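Local atomic coordinates of probable 2-oxoglutarate-dependent dioxygenase At5g05600 (Arabidopsis thaliana, PDB entry 6LSV), a protein that uses iron, 2-oxoglutarate and O2 to hydroxylate the plant hormone jasmonate to 12-hydroxyjasmonate, with release of succinate and CO2. Residues Ser20-Ile26 with Cys215-Ala221; Tyr138-Leu144 with Ile203-Val209; Met233-Asp239 with Arg294-Phe300. All blocks are in the same frame, centred on the assembly; numbering follows the deposited sequence.

Contacts 2 and 3 lie next to each other in the main beta sheet, their centres about 11 Å apart. Strands 204-212 and 294-302 are neighbours there, with strand 137-144 beyond the first and strand 233-237 beyond the second. The Arg208 O to Ala298 N distance of 2.8 Å fits a backbone hydrogen bond between the two contacts. Both touch jasmonate, so one sheet face presents substrate and 2-oxoglutarate together. Contact 1 is peripheral, about 29 Å from contact 2 and 24 Å from contact 3, centre to centre. Along the chain, contact 2 falls between the two segments of contact 1, and contact 3 follows both.

Contact 1: residues Ser20-Ile26 with Cys215-Ala221; sequences SLPDRYI and CPRPELA
Leu21 of the N-terminal loop packs against the loop Cys215-Ala221. This loop connects strands 204-212 and 224-225 of the double-stranded beta-helix fold of 2-oxoglutarate oxygenases. No hydrogen bond joins Ser20-Ile26 to Cys215-Ala221, and the contact is mainly apolar. From CB, which lies 4.3 Å from Arg217 CB, the Leu21 chain runs toward the loop. Its CG is anti to the backbone N (chi1 -157°), and the fork at CG sends the two methyls to different partners. Leu21 CD1 touches Cys215 SG at 3.6 Å and also reaches CG of the Pro216 ring. The Leu21 and Pro216 side chains cross at about a right angle. Leu21 CD2 meets Ala221 CB at 3.6 Å, with Arg217 O equally near and Leu220 CB slightly farther off. The turn Arg217-Leu220 is closed by a backbone bond from Leu220 N to Arg217 O.

Ile26 adds a second, smaller patch. Its side chain lies beside that of Leu220, both pointing the same way. Outside the two segments, Trp135 touches both Leu21 and Cys215, and its ring meets that of Tyr25 edge to face. A backbone hydrogen bond between Leu220 and Lys27 also ties the loops together. Arg217 and Glu219 form a salt bridge, in which Arg217 NE donates to the syn side of Glu219 OE2 at 2.9 Å. Leu220 CD1 lies over one face of the Arg217 guanidinium, toward its rim. The branch that meets Leu220 is Ile26 CG2, 4.1 Å from Leu220 CB.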
loop_
_atom_site.group_PDB
_atom_site.type_symbol
_atom_site.label_atom_id
_atom_site.label_comp_id
_atom_site.label_asym_id
_atom_site.label_seq_id
_atom_site.Cartn_x
_atom_site.Cartn_y
_atom_site.Cartn_z
ATOM N N SER A 20 -27.903 10.460 3.348
ATOM C CA SER A 20 -27.300 10.649 2.039
ATOM C C SER A 20 -25.790 10.497 2.160
ATOM O O SER A 20 -25.248 10.263 3.245
ATOM C CB SER A 20 -27.656 12.024 1.463
ATOM O OG SER A 20 -27.365 13.043 2.406
ATOM N N LEU A 21 -25.109 10.631 1.028
ATOM C CA LEU A 21 -23.656 10.692 0.988
ATOM C C LEU A 21 -23.246 12.117 0.662
ATOM O O LEU A 21 -23.661 12.644 -0.383
ATOM C CB LEU A 21 -23.101 9.724 -0.056
ATOM C CG LEU A 21 -21.658 9.265 0.145
ATOM C CD1 LEU A 21 -21.504 8.547 1.474
ATOM C CD2 LEU A 21 -21.210 8.377 -1.007
ATOM N N PRO A 22 -22.471 12.783 1.515
ATOM C CA PRO A 22 -21.984 14.126 1.177
ATOM C C PRO A 22 -21.276 14.134 -0.174
ATOM O O PRO A 22 -20.610 13.168 -0.554
ATOM C CB PRO A 22 -21.022 14.451 2.325
ATOM C CG PRO A 22 -21.509 13.616 3.468
ATOM C CD PRO A 22 -22.043 12.352 2.857
ATOM N N ASP A 23 -21.438 15.241 -0.909
ATOM C CA ASP A 23 -20.913 15.324 -2.269
ATOM C C ASP A 23 -19.394 15.203 -2.314
ATOM O O ASP A 23 -18.854 14.755 -3.333
ATOM C CB ASP A 23 -21.365 16.633 -2.936
ATOM C CG ASP A 23 -21.013 16.691 -4.427
ATOM O OD1 ASP A 23 -19.838 16.947 -4.772
ATOM O OD2 ASP A 23 -21.919 16.463 -5.260
ATOM N N ARG A 24 -18.695 15.568 -1.234
ATOM C CA ARG A 24 -17.246 15.402 -1.201
ATOM C C ARG A 24 -16.829 13.948 -1.395
ATOM O O ARG A 24 -15.695 13.691 -1.815
ATOM C CB ARG A 24 -16.672 15.921 0.121
ATOM C CG ARG A 24 -16.911 17.405 0.402
ATOM C CD ARG A 24 -16.198 18.307 -0.592
ATOM N NE ARG A 24 -14.775 18.000 -0.705
ATOM C CZ ARG A 24 -13.836 18.470 0.110
ATOM N NH1 ARG A 24 -14.164 19.280 1.108
ATOM N NH2 ARG A 24 -12.567 18.133 -0.075
ATOM N N TYR A 25 -17.718 12.997 -1.104
ATOM C CA TYR A 25 -17.412 11.576 -1.185
ATOM C C TYR A 25 -18.110 10.891 -2.354
ATOM O O TYR A 25 -18.083 9.659 -2.442
ATOM C CB TYR A 25 -17.777 10.886 0.132
ATOM C CG TYR A 25 -17.164 11.558 1.341
ATOM C CD1 TYR A 25 -15.910 11.182 1.806
ATOM C CD2 TYR A 25 -17.832 12.583 2.008
ATOM C CE1 TYR A 25 -15.340 11.799 2.902
ATOM C CE2 TYR A 25 -17.267 13.209 3.109
ATOM C CZ TYR A 25 -16.021 12.813 3.550
ATOM O OH TYR A 25 -15.452 13.425 4.640
ATOM N N ILE A 26 -18.725 11.654 -3.252
ATOM C CA ILE A 26 -19.346 11.098 -4.449
ATOM C C ILE A 26 -18.346 11.183 -5.593
ATOM O O ILE A 26 -17.873 12.272 -5.939
ATOM C CB ILE A 26 -20.648 11.832 -4.802
ATOM C CG1 ILE A 26 -21.592 11.866 -3.599
ATOM C CG2 ILE A 26 -21.320 11.177 -5.999
ATOM C CD1 ILE A 26 -22.839 12.686 -3.830
ATOM N N CYS A 215 -20.768 2.547 4.596
ATOM C CA CYS A 215 -21.050 3.689 3.754
ATOM C C CYS A 215 -22.516 3.671 3.346
ATOM O O CYS A 215 -23.009 2.640 2.871
ATOM C CB CYS A 215 -20.157 3.681 2.503
ATOM S SG CYS A 215 -20.412 5.088 1.418
ATOM N N PRO A 216 -23.243 4.779 3.514
ATOM C CA PRO A 216 -24.686 4.752 3.228
ATOM C C PRO A 216 -25.015 4.523 1.764
ATOM O O PRO A 216 -26.071 3.952 1.470
ATOM C CB PRO A 216 -25.161 6.129 3.709
ATOM C CG PRO A 216 -23.934 6.981 3.708
ATOM C CD PRO A 216 -22.794 6.078 4.039
ATOM N N ARG A 217 -24.157 4.952 0.836
ATOM C CA ARG A 217 -24.371 4.741 -0.600
ATOM C C ARG A 217 -23.053 4.328 -1.240
ATOM O O ARG A 217 -22.416 5.110 -1.957
ATOM C CB ARG A 217 -24.937 6.000 -1.262
ATOM C CG ARG A 217 -26.225 6.529 -0.634
ATOM C CD ARG A 217 -27.459 5.897 -1.258
ATOM N NE ARG A 217 -27.306 5.728 -2.700
ATOM C CZ ARG A 217 -27.805 6.563 -3.606
ATOM N NH1 ARG A 217 -28.494 7.629 -3.223
ATOM N NH2 ARG A 217 -27.614 6.332 -4.897
ATOM N N PRO A 218 -22.620 3.081 -1.019
ATOM C CA PRO A 218 -21.279 2.679 -1.472
ATOM C C PRO A 218 -21.137 2.587 -2.978
ATOM O O PRO A 218 -20.003 2.585 -3.470
ATOM C CB PRO A 218 -21.085 1.310 -0.815
ATOM C CG PRO A 218 -22.469 0.784 -0.679
ATOM C CD PRO A 218 -23.327 1.973 -0.354
ATOM N N GLU A 219 -22.236 2.507 -3.728
ATOM C CA GLU A 219 -22.125 2.505 -5.181
ATOM C C GLU A 219 -21.727 3.866 -5.741
ATOM O O GLU A 219 -21.460 3.968 -6.944
ATOM C CB GLU A 219 -23.439 2.034 -5.812
ATOM C CG GLU A 219 -24.457 3.133 -6.066
ATOM C CD GLU A 219 -25.276 3.475 -4.834
ATOM O OE1 GLU A 219 -25.006 2.908 -3.751
ATOM O OE2 GLU A 219 -26.194 4.313 -4.954
ATOM N N LEU A 220 -21.683 4.909 -4.909
ATOM C CA LEU A 220 -21.185 6.216 -5.316
ATOM C C LEU A 220 -19.798 6.515 -4.771
ATOM O O LEU A 220 -19.168 7.482 -5.215
ATOM C CB LEU A 220 -22.133 7.329 -4.850
ATOM C CG LEU A 220 -23.624 7.253 -5.175
ATOM C CD1 LEU A 220 -24.346 8.444 -4.555
ATOM C CD2 LEU A 220 -23.848 7.207 -6.673
ATOM N N ALA A 221 -19.315 5.724 -3.821
ATOM C CA ALA A 221 -18.124 6.051 -3.063
ATOM C C ALA A 221 -17.024 5.037 -3.341
ATOM O O ALA A 221 -17.252 3.971 -3.918
ATOM C CB ALA A 221 -18.433 6.101 -1.560
#

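Contact 2: residues Tyr138-Leu144 with Ile203-Val209; sequences YYFLHLL and IGACLRV. With JAA ({(1R,2R)-3-oxo-2-[(2Z)-pent-2-en-1-yl]cyclopentyl}acetic acid), chain D.
Tyr138 CG sits between its backbone N and carbonyl carbon (chi1 68°), which brings the ring over Arg208. The arginine reaches it with a chain extended from CG to NE. The guanidinium lies flat on the ring in a cation-pi stack, with planes 6° apart and Arg208 CZ 3.8 Å from the Tyr138 ring centroid. Jasmonate C14 is over the opposite guanidinium face, toward the rim. At the guanidinium edge, Arg208 NH1 donates to the jasmonate ketone O01 at 3.0 Å.

The two segments are antiparallel strands of the main sheet. Paired backbone bonds join Tyr139 with Val209 and Leu141 with Leu207. A classic beta bulge follows, where Leu143 N and Leu144 N both donate to Ala205 O. Phe140 and Cys206 share the substrate face with Arg208. Jasmonate C06 lies over the Phe140 ring, toward its rim, 3.7 Å from Phe140 CZ. Cys206 SG approaches the same ring obliquely. Leu141 and Leu207 point to the other face, side by side, and Leu141 also meets Trp97 of helix 87-102.

Asn210 OD1 accepts from Arg208 NE, while Arg124 O and Asn113 ND2 bond to Tyr138 OH. Arg333 and Arg337 also bond jasmonate. The stack and the Asn210 bond probably restrict rotation of the guanidinium, and its positive charge would probably polarise the bound ketone.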
loop_
_atom_site.group_PDB
_atom_site.type_symbol
_atom_site.label_atom_id
_atom_site.label_comp_id
_atom_site.label_asym_id
_atom_site.label_seq_id
_atom_site.Cartn_x
_atom_site.Cartn_y
_atom_site.Cartn_z
ATOM N N TYR A 138 -7.279 6.346 8.183
ATOM C CA TYR A 138 -6.065 5.547 8.137
ATOM C C TYR A 138 -5.101 6.014 9.216
ATOM O O TYR A 138 -5.249 7.096 9.791
ATOM C CB TYR A 138 -5.404 5.616 6.753
ATOM C CG TYR A 138 -4.832 6.975 6.421
ATOM C CD1 TYR A 138 -3.521 7.295 6.749
ATOM C CD2 TYR A 138 -5.605 7.939 5.781
ATOM C CE1 TYR A 138 -2.995 8.535 6.452
ATOM C CE2 TYR A 138 -5.087 9.184 5.478
ATOM C CZ TYR A 138 -3.780 9.478 5.818
ATOM O OH TYR A 138 -3.249 10.717 5.526
ATOM N N TYR A 139 -4.096 5.175 9.477
ATOM C CA TYR A 139 -2.967 5.518 10.328
ATOM C C TYR A 139 -1.678 5.254 9.568
ATOM O O TYR A 139 -1.580 4.292 8.805
ATOM C CB TYR A 139 -2.962 4.719 11.639
ATOM C CG TYR A 139 -2.237 5.432 12.753
ATOM C CD1 TYR A 139 -0.853 5.382 12.851
ATOM C CD2 TYR A 139 -2.935 6.171 13.695
ATOM C CE1 TYR A 139 -0.185 6.044 13.865
ATOM C CE2 TYR A 139 -2.278 6.835 14.712
ATOM C CZ TYR A 139 -0.906 6.769 14.792
ATOM O OH TYR A 139 -0.254 7.432 15.802
ATOM N N PHE A 140 -0.682 6.109 9.787
ATOM C CA PHE A 140 0.590 5.999 9.083
ATOM C C PHE A 140 1.733 6.179 10.072
ATOM O O PHE A 140 1.692 7.082 10.914
ATOM C CB PHE A 140 0.674 7.038 7.958
ATOM C CG PHE A 140 1.951 6.989 7.170
ATOM C CD1 PHE A 140 2.242 5.904 6.358
ATOM C CD2 PHE A 140 2.857 8.038 7.232
ATOM C CE1 PHE A 140 3.416 5.867 5.626
ATOM C CE2 PHE A 140 4.032 8.003 6.504
ATOM C CZ PHE A 140 4.313 6.918 5.701
ATOM N N LEU A 141 2.741 5.313 9.978
ATOM C CA LEU A 141 3.908 5.383 10.847
ATOM C C LEU A 141 5.094 4.757 10.127
ATOM O O LEU A 141 4.932 3.967 9.193
ATOM C CB LEU A 141 3.660 4.683 12.195
ATOM C CG LEU A 141 3.324 3.184 12.205
ATOM C CD1 LEU A 141 4.575 2.310 12.310
ATOM C CD2 LEU A 141 2.350 2.851 13.330
ATOM N N HIS A 142 6.293 5.111 10.582
ATOM C CA HIS A 142 7.529 4.579 10.030
ATOM C C HIS A 142 8.074 3.459 10.909
ATOM O O HIS A 142 7.913 3.471 12.133
ATOM C CB HIS A 142 8.584 5.677 9.897
ATOM C CG HIS A 142 8.301 6.661 8.806
ATOM N ND1 HIS A 142 8.433 6.349 7.469
ATOM C CD2 HIS A 142 7.897 7.953 8.851
ATOM C CE1 HIS A 142 8.121 7.404 6.740
ATOM N NE2 HIS A 142 7.792 8.391 7.554
ATOM N N LEU A 143 8.724 2.488 10.270
ATOM C CA LEU A 143 9.435 1.413 10.957
ATOM C C LEU A 143 10.938 1.457 10.735
ATOM O O LEU A 143 11.703 1.263 11.681
ATOM C CB LEU A 143 8.904 0.048 10.509
ATOM C CG LEU A 143 7.411 -0.195 10.733
ATOM C CD1 LEU A 143 6.846 -1.042 9.607
ATOM C CD2 LEU A 143 7.172 -0.854 12.078
ATOM N N LEU A 144 11.377 1.709 9.506
ATOM C CA LEU A 144 12.776 1.922 9.174
ATOM C C LEU A 144 12.867 3.097 8.214
ATOM O O LEU A 144 11.932 3.341 7.441
ATOM C CB LEU A 144 13.407 0.677 8.532
ATOM C CG LEU A 144 13.571 -0.553 9.420
ATOM C CD1 LEU A 144 14.002 -1.728 8.569
ATOM C CD2 LEU A 144 14.576 -0.286 10.529
ATOM N N ILE A 203 17.302 0.321 4.229
ATOM C CA ILE A 203 16.148 0.606 3.390
ATOM C C ILE A 203 15.129 1.375 4.218
ATOM O O ILE A 203 15.390 1.728 5.375
ATOM C CB ILE A 203 15.546 -0.693 2.827
ATOM C CG1 ILE A 203 15.386 -1.733 3.937
ATOM C CG2 ILE A 203 16.442 -1.261 1.748
ATOM C CD1 ILE A 203 14.069 -1.663 4.680
ATOM N N GLY A 204 13.960 1.623 3.641
ATOM C CA GLY A 204 12.858 2.258 4.344
ATOM C C GLY A 204 11.710 1.277 4.494
ATOM O O GLY A 204 11.459 0.458 3.605
ATOM N N ALA A 205 11.021 1.361 5.628
ATOM C CA ALA A 205 9.864 0.517 5.895
ATOM C C ALA A 205 8.851 1.344 6.660
ATOM O O ALA A 205 9.165 1.867 7.732
ATOM C CB ALA A 205 10.253 -0.730 6.694
ATOM N N CYS A 206 7.652 1.475 6.112
ATOM C CA CYS A 206 6.576 2.168 6.797
ATOM C C CYS A 206 5.308 1.329 6.721
ATOM O O CYS A 206 5.225 0.332 5.997
ATOM C CB CYS A 206 6.359 3.582 6.236
ATOM S SG CYS A 206 6.509 3.738 4.451
ATOM N N LEU A 207 4.320 1.741 7.506
ATOM C CA LEU A 207 3.086 0.998 7.684
ATOM C C LEU A 207 1.921 1.967 7.595
ATOM O O LEU A 207 1.935 3.021 8.237
ATOM C CB LEU A 207 3.078 0.270 9.033
ATOM C CG LEU A 207 1.810 -0.519 9.355
ATOM C CD1 LEU A 207 1.681 -1.712 8.420
ATOM C CD2 LEU A 207 1.796 -0.962 10.816
ATOM N N ARG A 208 0.928 1.620 6.783
ATOM C CA ARG A 208 -0.324 2.360 6.724
ATOM C C ARG A 208 -1.463 1.371 6.900
ATOM O O ARG A 208 -1.575 0.408 6.134
ATOM C CB ARG A 208 -0.482 3.128 5.408
ATOM C CG ARG A 208 -1.941 3.425 5.089
ATOM C CD ARG A 208 -2.126 4.612 4.172
ATOM N NE ARG A 208 -3.513 4.710 3.725
ATOM C CZ ARG A 208 -4.075 5.820 3.257
ATOM N NH1 ARG A 208 -3.367 6.938 3.173
ATOM N NH2 ARG A 208 -5.345 5.812 2.874
ATOM N N VAL A 209 -2.295 1.604 7.910
ATOM C CA VAL A 209 -3.454 0.769 8.197
ATOM C C VAL A 209 -4.698 1.543 7.793
ATOM O O VAL A 209 -4.852 2.712 8.164
ATOM C CB VAL A 209 -3.508 0.368 9.681
ATOM C CG1 VAL A 209 -4.614 -0.647 9.912
ATOM C CG2 VAL A 209 -2.160 -0.184 10.127
HETATM O O01 JAA D . -0.441 7.400 3.401
HETATM O O02 JAA D . 5.625 6.903 1.547
HETATM O O03 JAA D . 5.359 9.021 1.135
HETATM C C04 JAA D . 2.652 7.467 2.043
HETATM C C05 JAA D . 1.057 7.340 1.752
HETATM C C06 JAA D . 2.767 8.751 2.905
HETATM C C07 JAA D . 1.493 9.023 3.365
HETATM C C08 JAA D . 0.536 7.791 2.856
HETATM C C09 JAA D . 0.625 5.830 1.499
HETATM C C10 JAA D . 3.411 7.606 0.842
HETATM C C11 JAA D . 0.768 5.482 0.016
HETATM C C12 JAA D . 4.881 7.857 1.194
HETATM C C13 JAA D . -0.198 4.886 -0.656
HETATM C C14 JAA D . -1.519 4.516 0.015
HETATM C C15 JAA D . -2.682 5.071 -0.806
#

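Contact 3: residues Met233-Asp239 with Arg294-Phe300; sequences MTILLPD and RVSLAFF. With AKG (2-oxoglutaric acid), chain C; JAA ({(1R,2R)-3-oxo-2-[(2Z)-pent-2-en-1-yl]cyclopentyl}acetic acid), chain D.
The 2-oxoglutarate site of the double-stranded beta-helix fold is built in part on strands 233-237 and 294-302. Arg294 bends at chi3 (81°) and turns its guanidinium edge to the distal carboxylate of 2-oxoglutarate. Arg294 NH1 donates to O4 of 2-oxoglutarate at 2.9 Å, nearly straight at 171°. Arg294 NH2 donates to O3 of the same group at 2.8 Å. Ser296 OG adds a weak bond to this carboxylate. Leu236 places both methyls against the cosubstrate chain, with CD1 3.7 Å from C4 of 2-oxoglutarate.

The strands are antiparallel. Backbone bonds pair Ile235 with Phe299 and Leu237 with Leu297. Beyond the last pair, Asp239 OD2 accepts from Val295 N at 2.7 Å, on the anti side of the carboxylate. Asp239 CB also lies over one face of the Arg294 guanidinium.

At the other end, Thr234 OG1 meets the edge of the Phe300 ring, 3.4 Å from Phe300 CD1. The same hydroxyl bonds to Asp229, an iron ligand, and Phe300 CZ approaches jasmonate C09. The guanidinium matches the carboxylate in charge and shape through its two bonds, and Val242 O holds Arg294 NE. This grip probably helps orient the 2-oxo acid end toward the iron.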
loop_
_atom_site.group_PDB
_atom_site.type_symbol
_atom_site.label_atom_id
_atom_site.label_comp_id
_atom_site.label_asym_id
_atom_site.label_seq_id
_atom_site.Cartn_x
_atom_site.Cartn_y
_atom_site.Cartn_z
ATOM N N MET A 233 7.951 -2.182 -2.857
ATOM C CA MET A 233 6.911 -3.196 -2.875
ATOM C C MET A 233 6.030 -3.027 -1.648
ATOM O O MET A 233 6.463 -2.506 -0.616
ATOM C CB MET A 233 7.477 -4.624 -2.911
ATOM C CG MET A 233 8.596 -4.895 -1.925
ATOM S SD MET A 233 9.026 -6.648 -1.852
ATOM C CE MET A 233 7.614 -7.305 -0.969
ATOM N N THR A 234 4.782 -3.466 -1.775
ATOM C CA THR A 234 3.826 -3.450 -0.680
ATOM C C THR A 234 3.475 -4.879 -0.297
ATOM O O THR A 234 3.180 -5.706 -1.166
ATOM C CB THR A 234 2.556 -2.684 -1.059
ATOM O OG1 THR A 234 2.903 -1.380 -1.542
ATOM C CG2 THR A 234 1.633 -2.543 0.148
ATOM N N ILE A 235 3.525 -5.168 0.997
ATOM C CA ILE A 235 2.995 -6.410 1.541
ATOM C C ILE A 235 1.660 -6.062 2.183
ATOM O O ILE A 235 1.611 -5.355 3.196
ATOM C CB ILE A 235 3.968 -7.065 2.533
ATOM C CG1 ILE A 235 5.265 -7.450 1.820
ATOM C CG2 ILE A 235 3.348 -8.309 3.155
ATOM C CD1 ILE A 235 6.324 -8.012 2.734
ATOM N N LEU A 236 0.575 -6.538 1.580
ATOM C CA LEU A 236 -0.780 -6.151 1.946
ATOM C C LEU A 236 -1.462 -7.295 2.682
ATOM O O LEU A 236 -1.499 -8.426 2.183
ATOM C CB LEU A 236 -1.581 -5.768 0.697
ATOM C CG LEU A 236 -3.056 -5.368 0.791
ATOM C CD1 LEU A 236 -3.254 -4.190 1.731
ATOM C CD2 LEU A 236 -3.588 -5.035 -0.598
ATOM N N LEU A 237 -1.993 -7.001 3.870
ATOM C CA LEU A 237 -2.831 -7.944 4.606
ATOM C C LEU A 237 -4.267 -7.454 4.501
ATOM O O LEU A 237 -4.712 -6.635 5.317
ATOM C CB LEU A 237 -2.399 -8.065 6.068
ATOM C CG LEU A 237 -3.206 -9.072 6.893
ATOM C CD1 LEU A 237 -3.333 -10.395 6.148
ATOM C CD2 LEU A 237 -2.581 -9.288 8.265
ATOM N N PRO A 238 -5.026 -7.902 3.510
ATOM C CA PRO A 238 -6.399 -7.421 3.359
ATOM C C PRO A 238 -7.316 -8.039 4.401
ATOM O O PRO A 238 -7.006 -9.058 5.019
ATOM C CB PRO A 238 -6.782 -7.871 1.944
ATOM C CG PRO A 238 -5.924 -9.060 1.682
ATOM C CD PRO A 238 -4.654 -8.881 2.472
ATOM N N ASP A 239 -8.461 -7.390 4.587
ATOM C CA ASP A 239 -9.423 -7.826 5.589
ATOM C C ASP A 239 -9.825 -9.274 5.337
ATOM O O ASP A 239 -10.296 -9.620 4.250
ATOM C CB ASP A 239 -10.647 -6.911 5.573
ATOM C CG ASP A 239 -11.538 -7.111 6.786
ATOM O OD1 ASP A 239 -12.279 -8.118 6.818
ATOM O OD2 ASP A 239 -11.489 -6.267 7.709
ATOM N N ARG A 294 -14.153 -2.717 6.988
ATOM C CA ARG A 294 -12.960 -3.439 6.579
ATOM C C ARG A 294 -11.765 -2.853 7.311
ATOM O O ARG A 294 -11.766 -1.678 7.688
ATOM C CB ARG A 294 -12.725 -3.368 5.058
ATOM C CG ARG A 294 -13.587 -4.315 4.232
ATOM C CD ARG A 294 -13.189 -4.334 2.751
ATOM N NE ARG A 294 -12.033 -5.185 2.475
ATOM C CZ ARG A 294 -10.809 -4.735 2.207
ATOM N NH1 ARG A 294 -10.567 -3.429 2.172
ATOM N NH2 ARG A 294 -9.823 -5.592 1.974
ATOM N N VAL A 295 -10.747 -3.684 7.514
ATOM C CA VAL A 295 -9.471 -3.247 8.066
ATOM C C VAL A 295 -8.372 -3.946 7.282
ATOM O O VAL A 295 -8.330 -5.181 7.235
ATOM C CB VAL A 295 -9.339 -3.559 9.568
ATOM C CG1 VAL A 295 -7.875 -3.550 9.980
ATOM C CG2 VAL A 295 -10.136 -2.560 10.394
ATOM N N SER A 296 -7.487 -3.167 6.666
ATOM C CA SER A 296 -6.389 -3.717 5.887
ATOM C C SER A 296 -5.083 -3.055 6.293
ATOM O O SER A 296 -5.051 -1.881 6.672
ATOM C CB SER A 296 -6.626 -3.549 4.385
ATOM O OG SER A 296 -7.955 -3.903 4.046
ATOM N N LEU A 297 -4.002 -3.825 6.203
ATOM C CA LEU A 297 -2.680 -3.399 6.643
ATOM C C LEU A 297 -1.749 -3.370 5.439
ATOM O O LEU A 297 -1.544 -4.397 4.783
ATOM C CB LEU A 297 -2.136 -4.330 7.728
ATOM C CG LEU A 297 -2.654 -4.175 9.164
ATOM C CD1 LEU A 297 -4.115 -4.581 9.303
ATOM C CD2 LEU A 297 -1.791 -4.979 10.119
ATOM N N ALA A 298 -1.189 -2.198 5.155
ATOM C CA ALA A 298 -0.302 -1.995 4.016
ATOM C C ALA A 298 1.104 -1.729 4.537
ATOM O O ALA A 298 1.376 -0.662 5.097
ATOM C CB ALA A 298 -0.791 -0.844 3.140
ATOM N N PHE A 299 1.991 -2.699 4.349
ATOM C CA PHE A 299 3.399 -2.561 4.693
ATOM C C PHE A 299 4.169 -2.163 3.441
ATOM O O PHE A 299 4.067 -2.829 2.405
ATOM C CB PHE A 299 3.931 -3.872 5.274
ATOM C CG PHE A 299 5.412 -3.881 5.529
ATOM C CD1 PHE A 299 6.291 -4.356 4.568
ATOM C CD2 PHE A 299 5.922 -3.441 6.740
ATOM C CE1 PHE A 299 7.653 -4.373 4.801
ATOM C CE2 PHE A 299 7.282 -3.455 6.980
ATOM C CZ PHE A 299 8.148 -3.921 6.008
ATOM N N PHE A 300 4.926 -1.072 3.534
ATOM C CA PHE A 300 5.674 -0.533 2.404
ATOM C C PHE A 300 7.159 -0.802 2.609
ATOM O O PHE A 300 7.734 -0.397 3.625
ATOM C CB PHE A 300 5.420 0.966 2.240
ATOM C CG PHE A 300 3.967 1.329 2.105
ATOM C CD1 PHE A 300 3.210 0.867 1.038
ATOM C CD2 PHE A 300 3.361 2.142 3.046
ATOM C CE1 PHE A 300 1.869 1.211 0.916
ATOM C CE2 PHE A 300 2.031 2.490 2.928
ATOM C CZ PHE A 300 1.283 2.024 1.861
HETATM C C1 AKG C . -3.364 0.329 0.328
HETATM O O1 AKG C . -2.262 -0.024 -0.159
HETATM O O2 AKG C . -3.398 1.294 1.141
HETATM C C2 AKG C . -4.644 -0.401 -0.095
HETATM O O5 AKG C . -4.967 -0.368 -1.235
HETATM C C3 AKG C . -5.517 -1.169 0.908
HETATM C C4 AKG C . -6.078 -2.422 0.229
HETATM C C5 AKG C . -7.275 -2.977 1.004
HETATM O O3 AKG C . -7.544 -4.207 0.981
HETATM O O4 AKG C . -7.998 -2.193 1.667
HETATM O O01 JAA D . -0.441 7.400 3.401
HETATM O O02 JAA D . 5.625 6.903 1.547
HETATM O O03 JAA D . 5.359 9.021 1.135
HETATM C C04 JAA D . 2.652 7.467 2.043
HETATM C C05 JAA D . 1.057 7.340 1.752
HETATM C C06 JAA D . 2.767 8.751 2.905
HETATM C C07 JAA D . 1.493 9.023 3.365
HETATM C C08 JAA D . 0.536 7.791 2.856
HETATM C C09 JAA D . 0.625 5.830 1.499
HETATM C C10 JAA D . 3.411 7.606 0.842
HETATM C C11 JAA D . 0.768 5.482 0.016
HETATM C C12 JAA D . 4.881 7.857 1.194
HETATM C C13 JAA D . -0.198 4.886 -0.656
HETATM C C14 JAA D . -1.519 4.516 0.015
HETATM C C15 JAA D . -2.682 5.071 -0.806
HETATM O O HOH W 1 0.738 -5.242 6.074
#